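Long-range contacts in alcohol dehydrogenase YqhD (Escherichia coli, PDB 4QGS), which reduces a broad range of short-chain aldehydes to the corresponding alcohols with NADPH, using one zinc ion per subunit: residues Asp274-Leu280 / Met376-Glu381; Ala302-Glu306 / Arg392-Ala397. All blocks are in the same frame, centred on the assembly; numbering follows the deposited sequence.

Contact 1 of 2, residues Asp274-Leu280 / Met376-Glu381; sequences DWATHML and MTQLGE. With ZN (zinc ion), chain B.
Leu-379 and Met-376 reach from the loop after helix 364-373 onto the first turn of helix 276-288, where Met-279 meets both. The two methionines cross at about a right angle, with Met-279 SD 3.5 Å from Met-376 CE and the two sulfurs nearly as close. Leu-379 makes the remaining apolar contacts: both methyls lie against Met-279, CD1 at 3.9 Å from Met-279 CB and also touching Leu-280 CD2, while Leu-379 CB rests on Ala-276 CB. No direct hydrogen bond joins the segments; a water bridges them, donating to Asp-274 O and accepting from Gly-380 N, each 2.9 Å from the water oxygen. Asp-274 and Glu-381 bring like charges together, Asp-274 OD2 lying 3.4 Å from Glu-381 OE1 with the carboxylate planes 64° apart. Lys-311 forms salt bridges with both acids, so their proximity is probably compensated. Asp-274, its CG anti to the backbone N (chi1 -177°), also turns OD1 to accept from Ala-276 N, two residues ahead, at 2.9 Å, an Asx turn that leads into the helix. Two residues beyond Ala-276, His-278 binds the catalytic zinc through NE2, with Asp-205, His-209, His-292 and two waters completing the site, while Glu-212 accepts from its ND1. The loop thus covers a face of helix 276-288 away from the metal; Ala-276 also touches helix 292-306, and Leu-280 packs on helices 364-373 and 387-396.

Contact 2 of 2, residues Ala302-Glu306 / Arg392-Ala397; sequences ALWNE and RIYEAA
Arg-392 and Glu-306 form a salt bridge over the apolar packing between helices 387-396 and 292-306. The arginine approaches side-on, and both NE and NH2 give their hydrogens to a single carboxylate oxygen: NH2 lies 2.7 Å from Glu-306 OE2, in a fairly straight bond, and NE lies 3.1 Å from the same atom in a more bent one. OE2 sits in the guanidinium plane, but both donors approach it from the same face of the carboxylate, above its plane; the two flat groups are turned 43° apart. Glu-306 OE1 is satisfied differently, by a water donating at 2.6 Å and by a weak bond from Arg-392 NE. That water also makes a weak bond to Arg-392 O. With CG anti to the backbone N (chi1 173°), Glu-306 lays CG alongside Ile-393 CG1, which its CB also touches, and the bend at chi2 swings the carboxylate to Arg-392. Replacing Glu-306 with an alanine would probably leave the Arg-392 guanidinium without its close counter-charge and uncover part of Ile-393 CG1. Below the ion pair, Ile-393 CD1 meets Leu-303 CG at 3.9 Å, and Ala-302 CB packs on Ala-397 CB at 3.9 Å and on Ile-393 CG2. The small alanines accompany an axis separation of 8.9 Å, with 126° between the N-to-C directions of the short helix segments. The apolar centre thus sets how closely the helices pack, while the ion pair probably fixes the orientation of the two long side chains at the edge, where Arg-392 is exposed.

Overall arrangement
Along the chain, helix 276-288 comes first and is followed by helix 292-306, so the opening segments of the two contacts are neighbours. Contact 1 closes a largely helical loop of 95 residues when the chain returns after helix 364-373; contact 2 closes one of 85 residues on helix 387-396, near the C terminus. The segments alternate, so the loops cross. Their centres lie 13 Å apart, and they touch directly: Tyr-394 OH and Leu-280 O form a probable hydrogen bond, Leu-280 packs on Ile-393, and Leu-303 on Ala-276 and Thr-277. Together they tie the end of the chain to two successive helices of the all-helical, zinc-binding C-terminal part.

Contact 1 of 2, residues Asp274-Leu280 / Met376-Glu381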
ATOM      1  N   ASP A 274      -7.672   6.467  10.813  1.00 18.06           N
ATOM      2  CA  ASP A 274      -8.370   5.345  11.419  1.00 17.33           C
ATOM      3  C   ASP A 274      -7.447   4.123  11.437  1.00 18.65           C
ATOM      4  O   ASP A 274      -6.750   3.878  12.421  1.00 19.81           O
ATOM      5  CB  ASP A 274      -9.664   5.091  10.634  1.00 16.37           C
ATOM      6  CG  ASP A 274     -10.525   3.977  11.229  1.00 17.95           C
ATOM      7  OD1 ASP A 274     -10.046   3.248  12.109  1.00 17.76           O
ATOM      8  OD2 ASP A 274     -11.684   3.843  10.784  1.00 19.84           O
ATOM      9  N   TRP A 275      -7.458   3.385  10.324  1.00 16.63           N
ATOM     10  CA  TRP A 275      -6.650   2.184  10.061  1.00 20.09           C
ATOM     11  C   TRP A 275      -7.173   0.943  10.760  1.00 19.61           C
ATOM     12  O   TRP A 275      -6.555  -0.108  10.659  1.00 16.28           O
ATOM     13  CB  TRP A 275      -5.173   2.399  10.410  1.00 18.15           C
ATOM     14  CG  TRP A 275      -4.600   3.499   9.562  1.00 16.19           C
ATOM     15  CD1 TRP A 275      -4.239   4.749   9.978  1.00 17.66           C
ATOM     16  CD2 TRP A 275      -4.402   3.470   8.146  1.00 15.44           C
ATOM     17  NE1 TRP A 275      -3.799   5.495   8.904  1.00 20.15           N
ATOM     18  CE2 TRP A 275      -3.892   4.730   7.768  1.00 18.33           C
ATOM     19  CE3 TRP A 275      -4.590   2.494   7.157  1.00 18.23           C
ATOM     20  CZ2 TRP A 275      -3.573   5.042   6.453  1.00 18.69           C
ATOM     21  CZ3 TRP A 275      -4.278   2.805   5.852  1.00 16.16           C
ATOM     22  CH2 TRP A 275      -3.766   4.068   5.512  1.00 20.05           C
ATOM     23  N   ALA A 276      -8.310   1.058  11.441  1.00 16.26           N
ATOM     24  CA  ALA A 276      -8.882  -0.120  12.103  1.00 17.47           C
ATOM     25  C   ALA A 276      -9.322  -1.167  11.083  1.00 17.94           C
ATOM     26  O   ALA A 276      -9.225  -2.373  11.343  1.00 16.77           O
ATOM     27  CB  ALA A 276     -10.051   0.273  12.991  1.00 18.62           C
ATOM     28  N   THR A 277      -9.812  -0.714   9.931  1.00 16.19           N
ATOM     29  CA  THR A 277     -10.195  -1.653   8.861  1.00 16.71           C
ATOM     30  C   THR A 277      -8.979  -2.469   8.416  1.00 18.27           C
ATOM     31  O   THR A 277      -9.063  -3.699   8.277  1.00 17.00           O
ATOM     32  CB  THR A 277     -10.821  -0.920   7.658  1.00 17.71           C
ATOM     33  OG1 THR A 277     -12.098  -0.383   8.045  1.00 17.27           O
ATOM     34  CG2 THR A 277     -11.018  -1.875   6.450  1.00 17.30           C
ATOM     35  N   HIS A 278      -7.844  -1.798   8.227  1.00 16.29           N
ATOM     36  CA  HIS A 278      -6.591  -2.492   7.938  1.00 15.22           C
ATOM     37  C   HIS A 278      -6.175  -3.464   9.052  1.00 17.99           C
ATOM     38  O   HIS A 278      -5.792  -4.595   8.758  1.00 15.72           O
ATOM     39  CB  HIS A 278      -5.454  -1.483   7.658  1.00 15.96           C
ATOM     40  CG  HIS A 278      -5.269  -1.185   6.198  1.00 16.11           C
ATOM     41  ND1 HIS A 278      -6.147  -0.401   5.478  1.00 17.31           N
ATOM     42  CD2 HIS A 278      -4.333  -1.605   5.307  1.00 17.07           C
ATOM     43  CE1 HIS A 278      -5.755  -0.343   4.215  1.00 16.69           C
ATOM     44  NE2 HIS A 278      -4.650  -1.063   4.087  1.00 18.22           N
ATOM     45  N   MET A 279      -6.252  -3.044  10.317  1.00 15.70           N
ATOM     46  CA  MET A 279      -5.798  -3.904  11.406  1.00 18.23           C
ATOM     47  C   MET A 279      -6.667  -5.156  11.528  1.00 15.61           C
ATOM     48  O   MET A 279      -6.142  -6.266  11.715  1.00 18.06           O
ATOM     49  CB  MET A 279      -5.779  -3.131  12.729  1.00 17.39           C
ATOM     50  CG  MET A 279      -4.779  -1.966  12.730  1.00 20.35           C
ATOM     51  SD  MET A 279      -3.086  -2.464  12.341  1.00 28.17           S
ATOM     52  CE  MET A 279      -2.963  -1.954  10.635  1.00 29.73           C
ATOM     53  N   LEU A 280      -7.984  -4.985  11.399  1.00 12.55           N
ATOM     54  CA  LEU A 280      -8.912  -6.129  11.443  1.00 14.01           C
ATOM     55  C   LEU A 280      -8.722  -7.021  10.227  1.00 15.13           C
ATOM     56  O   LEU A 280      -8.710  -8.250  10.326  1.00 16.48           O
ATOM     57  CB  LEU A 280     -10.367  -5.657  11.507  1.00 17.31           C
ATOM     58  CG  LEU A 280     -10.850  -5.016  12.820  1.00 23.90           C
ATOM     59  CD1 LEU A 280     -12.355  -4.763  12.771  1.00 25.00           C
ATOM     60  CD2 LEU A 280     -10.510  -5.897  13.984  1.00 25.66           C
ATOM     61  N   MET A 376      -3.769  -5.102  19.317  1.00 22.81           N
ATOM     62  CA  MET A 376      -4.749  -4.332  18.563  1.00 21.06           C
ATOM     63  C   MET A 376      -6.086  -4.248  19.307  1.00 22.88           C
ATOM     64  O   MET A 376      -7.086  -4.733  18.802  1.00 21.67           O
ATOM     65  CB  MET A 376      -4.961  -4.978  17.187  1.00 21.02           C
ATOM     66  CG  MET A 376      -3.691  -5.129  16.392  1.00 25.74           C
ATOM     67  SD  MET A 376      -3.022  -3.520  15.916  1.00 29.57           S
ATOM     68  CE  MET A 376      -1.524  -4.051  15.080  1.00 31.86           C
ATOM     69  N   THR A 377      -6.104  -3.613  20.485  1.00 24.99           N
ATOM     70  CA  THR A 377      -7.197  -3.729  21.446  1.00 25.79           C
ATOM     71  C   THR A 377      -7.952  -2.359  21.662  1.00 24.78           C
ATOM     72  O   THR A 377      -8.969  -2.340  22.372  1.00 24.18           O
ATOM     73  CB  THR A 377      -6.637  -4.256  22.812  1.00 23.58           C
ATOM     74  OG1 THR A 377      -5.583  -3.369  23.210  1.00 29.04           O
ATOM     75  CG2 THR A 377      -6.103  -5.640  22.658  1.00 26.89           C
ATOM     76  N   GLN A 378      -7.400  -1.254  21.107  1.00 24.28           N
ATOM     77  CA  GLN A 378      -7.879   0.133  21.154  1.00 30.73           C
ATOM     78  C   GLN A 378      -7.914   0.741  19.796  1.00 24.82           C
ATOM     79  O   GLN A 378      -7.299   1.757  19.613  1.00 24.19           O
ATOM     80  CB  GLN A 378      -6.911   1.034  21.893  1.00 38.95           C
ATOM     81  CG  GLN A 378      -6.671   0.912  23.338  1.00 47.34           C
ATOM     82  CD  GLN A 378      -5.870  -0.377  23.642  1.00 46.05           C
ATOM     83  OE1 GLN A 378      -5.590  -1.148  22.710  1.00 59.18           O
ATOM     84  NE2 GLN A 378      -5.312  -0.478  24.875  1.00 56.88           N
ATOM     85  N   LEU A 379      -8.582   0.162  18.828  1.00 22.02           N
ATOM     86  CA  LEU A 379      -8.374   0.610  17.454  1.00 21.00           C
ATOM     87  C   LEU A 379      -9.206   1.842  17.093  1.00 21.12           C
ATOM     88  O   LEU A 379     -10.106   2.250  17.841  1.00 21.22           O
ATOM     89  CB  LEU A 379      -8.663  -0.550  16.476  1.00 20.45           C
ATOM     90  CG  LEU A 379      -7.832  -1.820  16.706  1.00 20.79           C
ATOM     91  CD1 LEU A 379      -8.306  -2.934  15.748  1.00 17.37           C
ATOM     92  CD2 LEU A 379      -6.339  -1.527  16.492  1.00 23.08           C
ATOM     93  N   GLY A 380      -8.842   2.461  15.965  1.00 18.75           N
ATOM     94  CA  GLY A 380      -9.617   3.533  15.375  1.00 19.90           C
ATOM     95  C   GLY A 380      -9.114   4.917  15.735  1.00 21.03           C
ATOM     96  O   GLY A 380      -8.305   5.070  16.648  1.00 23.70           O
ATOM     97  N   GLU A 381      -9.610   5.925  15.029  1.00 19.35           N
ATOM     98  CA  GLU A 381      -9.169   7.303  15.280  1.00 19.25           C
ATOM     99  C   GLU A 381      -9.576   7.773  16.680  1.00 21.62           C
ATOM    100  O   GLU A 381      -8.990   8.722  17.229  1.00 24.29           O
ATOM    101  CB  GLU A 381      -9.713   8.264  14.216  1.00 18.33           C
ATOM    102  CG  GLU A 381     -11.217   8.459  14.180  1.00 21.38           C
ATOM    103  CD  GLU A 381     -11.926   7.468  13.265  1.00 21.12           C
ATOM    104  OE1 GLU A 381     -11.361   6.381  12.991  1.00 20.70           O
ATOM    105  OE2 GLU A 381     -13.053   7.777  12.822  1.00 20.47           O
TER
HETATM  106 ZN    ZN B 401      -3.518  -1.541   2.319  1.00 22.30          ZN
HETATM  107  O   HOH W   1      -6.682   1.665  14.272  1.00 19.76           O
HETATM  108  O   HOH W   2      -1.790  -1.696   3.494  1.00 26.32           O
HETATM  109  O   HOH W   3      -1.886  -1.775   0.935  1.00 27.91           O

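Contact 2 of 2, residues Ala302-Glu306 / Arg392-Ala397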
ATOM      1  N   ALA A 302     -18.832  -3.205   7.190  1.00 16.57           N
ATOM      2  CA  ALA A 302     -19.280  -3.606   8.520  1.00 19.61           C
ATOM      3  C   ALA A 302     -18.783  -2.623   9.579  1.00 18.51           C
ATOM      4  O   ALA A 302     -19.516  -2.264  10.511  1.00 18.66           O
ATOM      5  CB  ALA A 302     -18.810  -5.031   8.845  1.00 17.37           C
ATOM      6  N   LEU A 303     -17.538  -2.174   9.432  1.00 16.05           N
ATOM      7  CA  LEU A 303     -16.958  -1.239  10.398  1.00 15.94           C
ATOM      8  C   LEU A 303     -17.678   0.104  10.345  1.00 17.39           C
ATOM      9  O   LEU A 303     -17.949   0.718  11.390  1.00 17.09           O
ATOM     10  CB  LEU A 303     -15.453  -1.065  10.137  1.00 17.36           C
ATOM     11  CG  LEU A 303     -14.718  -0.199  11.172  1.00 16.60           C
ATOM     12  CD1 LEU A 303     -13.310  -0.723  11.479  1.00 18.22           C
ATOM     13  CD2 LEU A 303     -14.655   1.250  10.706  1.00 17.00           C
ATOM     14  N   TRP A 304     -17.961   0.570   9.133  1.00 18.02           N
ATOM     15  CA  TRP A 304     -18.646   1.850   8.964  1.00 17.33           C
ATOM     16  C   TRP A 304     -20.026   1.837   9.622  1.00 20.80           C
ATOM     17  O   TRP A 304     -20.406   2.793  10.301  1.00 20.36           O
ATOM     18  CB  TRP A 304     -18.761   2.187   7.484  1.00 17.61           C
ATOM     19  CG  TRP A 304     -17.570   2.905   6.932  1.00 16.78           C
ATOM     20  CD1 TRP A 304     -16.455   3.323   7.604  1.00 17.67           C
ATOM     21  CD2 TRP A 304     -17.391   3.294   5.571  1.00 18.46           C
ATOM     22  NE1 TRP A 304     -15.595   3.966   6.736  1.00 15.74           N
ATOM     23  CE2 TRP A 304     -16.146   3.957   5.483  1.00 16.68           C
ATOM     24  CE3 TRP A 304     -18.167   3.149   4.423  1.00 16.34           C
ATOM     25  CZ2 TRP A 304     -15.659   4.466   4.276  1.00 17.87           C
ATOM     26  CZ3 TRP A 304     -17.684   3.661   3.222  1.00 18.06           C
ATOM     27  CH2 TRP A 304     -16.444   4.326   3.165  1.00 18.26           C
ATOM     28  N   ASN A 305     -20.773   0.748   9.460  1.00 18.13           N
ATOM     29  CA  ASN A 305     -22.081   0.690  10.103  1.00 20.11           C
ATOM     30  C   ASN A 305     -21.947   0.703  11.619  1.00 20.76           C
ATOM     31  O   ASN A 305     -22.713   1.370  12.318  1.00 22.29           O
ATOM     32  CB  ASN A 305     -22.871  -0.548   9.673  1.00 21.00           C
ATOM     33  CG  ASN A 305     -24.166  -0.684  10.449  1.00 27.49           C
ATOM     34  OD1 ASN A 305     -25.065   0.155  10.331  1.00 28.48           O
ATOM     35  ND2 ASN A 305     -24.254  -1.713  11.271  1.00 26.35           N
ATOM     36  N   GLU A 306     -20.951  -0.012  12.128  1.00 18.05           N
ATOM     37  CA  GLU A 306     -20.716  -0.072  13.560  1.00 18.94           C
ATOM     38  C   GLU A 306     -20.280   1.287  14.128  1.00 23.38           C
ATOM     39  O   GLU A 306     -20.627   1.640  15.253  1.00 19.79           O
ATOM     40  CB  GLU A 306     -19.664  -1.139  13.868  1.00 22.19           C
ATOM     41  CG  GLU A 306     -19.219  -1.179  15.315  1.00 22.01           C
ATOM     42  CD  GLU A 306     -20.328  -1.619  16.249  1.00 26.02           C
ATOM     43  OE1 GLU A 306     -21.176  -2.437  15.827  1.00 28.84           O
ATOM     44  OE2 GLU A 306     -20.355  -1.129  17.398  1.00 30.63           O
ATOM     45  N   ARG A 392     -18.100  -7.479  17.198  1.00 16.18           N
ATOM     46  CA  ARG A 392     -19.342  -7.105  16.531  1.00 17.03           C
ATOM     47  C   ARG A 392     -19.132  -6.830  15.045  1.00 17.01           C
ATOM     48  O   ARG A 392     -19.996  -7.118  14.218  1.00 19.00           O
ATOM     49  CB  ARG A 392     -19.955  -5.866  17.194  1.00 22.02           C
ATOM     50  CG  ARG A 392     -20.610  -6.155  18.529  1.00 26.35           C
ATOM     51  CD  ARG A 392     -21.624  -5.073  18.888  1.00 32.03           C
ATOM     52  NE  ARG A 392     -21.014  -3.752  18.904  1.00 28.14           N
ATOM     53  CZ  ARG A 392     -20.464  -3.194  19.977  1.00 33.96           C
ATOM     54  NH1 ARG A 392     -20.451  -3.847  21.136  1.00 35.03           N
ATOM     55  NH2 ARG A 392     -19.934  -1.980  19.895  1.00 33.82           N
ATOM     56  N   ILE A 393     -17.988  -6.243  14.717  1.00 16.28           N
ATOM     57  CA  ILE A 393     -17.673  -5.932  13.331  1.00 15.85           C
ATOM     58  C   ILE A 393     -17.459  -7.205  12.502  1.00 15.76           C
ATOM     59  O   ILE A 393     -18.055  -7.346  11.436  1.00 15.04           O
ATOM     60  CB  ILE A 393     -16.446  -5.024  13.237  1.00 17.86           C
ATOM     61  CG1 ILE A 393     -16.765  -3.659  13.847  1.00 17.65           C
ATOM     62  CG2 ILE A 393     -16.012  -4.844  11.762  1.00 17.63           C
ATOM     63  CD1 ILE A 393     -15.543  -2.795  14.019  1.00 16.19           C
ATOM     64  N   TYR A 394     -16.635  -8.124  12.994  1.00 16.32           N
ATOM     65  CA  TYR A 394     -16.439  -9.409  12.312  1.00 16.32           C
ATOM     66  C   TYR A 394     -17.766 -10.164  12.172  1.00 18.43           C
ATOM     67  O   TYR A 394     -18.070 -10.749  11.140  1.00 16.54           O
ATOM     68  CB  TYR A 394     -15.452 -10.286  13.067  1.00 15.57           C
ATOM     69  CG  TYR A 394     -13.976  -9.961  12.914  1.00 16.25           C
ATOM     70  CD1 TYR A 394     -13.408  -9.712  11.668  1.00 16.44           C
ATOM     71  CD2 TYR A 394     -13.146  -9.949  14.035  1.00 16.93           C
ATOM     72  CE1 TYR A 394     -12.034  -9.441  11.545  1.00 17.88           C
ATOM     73  CE2 TYR A 394     -11.791  -9.680  13.928  1.00 18.45           C
ATOM     74  CZ  TYR A 394     -11.239  -9.429  12.682  1.00 17.35           C
ATOM     75  OH  TYR A 394      -9.888  -9.172  12.616  1.00 15.88           O
ATOM     76  N   GLU A 395     -18.566 -10.140  13.231  1.00 16.69           N
ATOM     77  CA  GLU A 395     -19.835 -10.849  13.214  1.00 18.65           C
ATOM     78  C   GLU A 395     -20.772 -10.283  12.139  1.00 17.92           C
ATOM     79  O   GLU A 395     -21.408 -11.034  11.399  1.00 21.25           O
ATOM     80  CB  GLU A 395     -20.487 -10.781  14.594  1.00 19.69           C
ATOM     81  CG  GLU A 395     -21.830 -11.457  14.671  1.00 27.40           C
ATOM     82  CD  GLU A 395     -21.754 -12.973  14.566  1.00 25.53           C
ATOM     83  OE1 GLU A 395     -22.754 -13.558  14.108  1.00 31.87           O
ATOM     84  OE2 GLU A 395     -20.724 -13.584  14.952  1.00 23.30           O
ATOM     85  N   ALA A 396     -20.833  -8.957  12.043  1.00 17.55           N
ATOM     86  CA  ALA A 396     -21.678  -8.307  11.052  1.00 19.33           C
ATOM     87  C   ALA A 396     -21.165  -8.533   9.636  1.00 18.74           C
ATOM     88  O   ALA A 396     -21.897  -8.374   8.675  1.00 21.99           O
ATOM     89  CB  ALA A 396     -21.774  -6.811  11.337  1.00 18.90           C
ATOM     90  N   ALA A 397     -19.891  -8.881   9.525  1.00 16.05           N
ATOM     91  CA  ALA A 397     -19.265  -9.072   8.225  1.00 16.66           C
ATOM     92  C   ALA A 397     -19.482 -10.488   7.698  1.00 18.82           C
ATOM     93  O   ALA A 397     -19.057 -10.810   6.586  1.00 19.47           O
ATOM     94  CB  ALA A 397     -17.781  -8.771   8.317  1.00 17.75           C
TER
HETATM   95  O   HOH W   4     -21.678  -4.149  13.921  1.00 35.22           O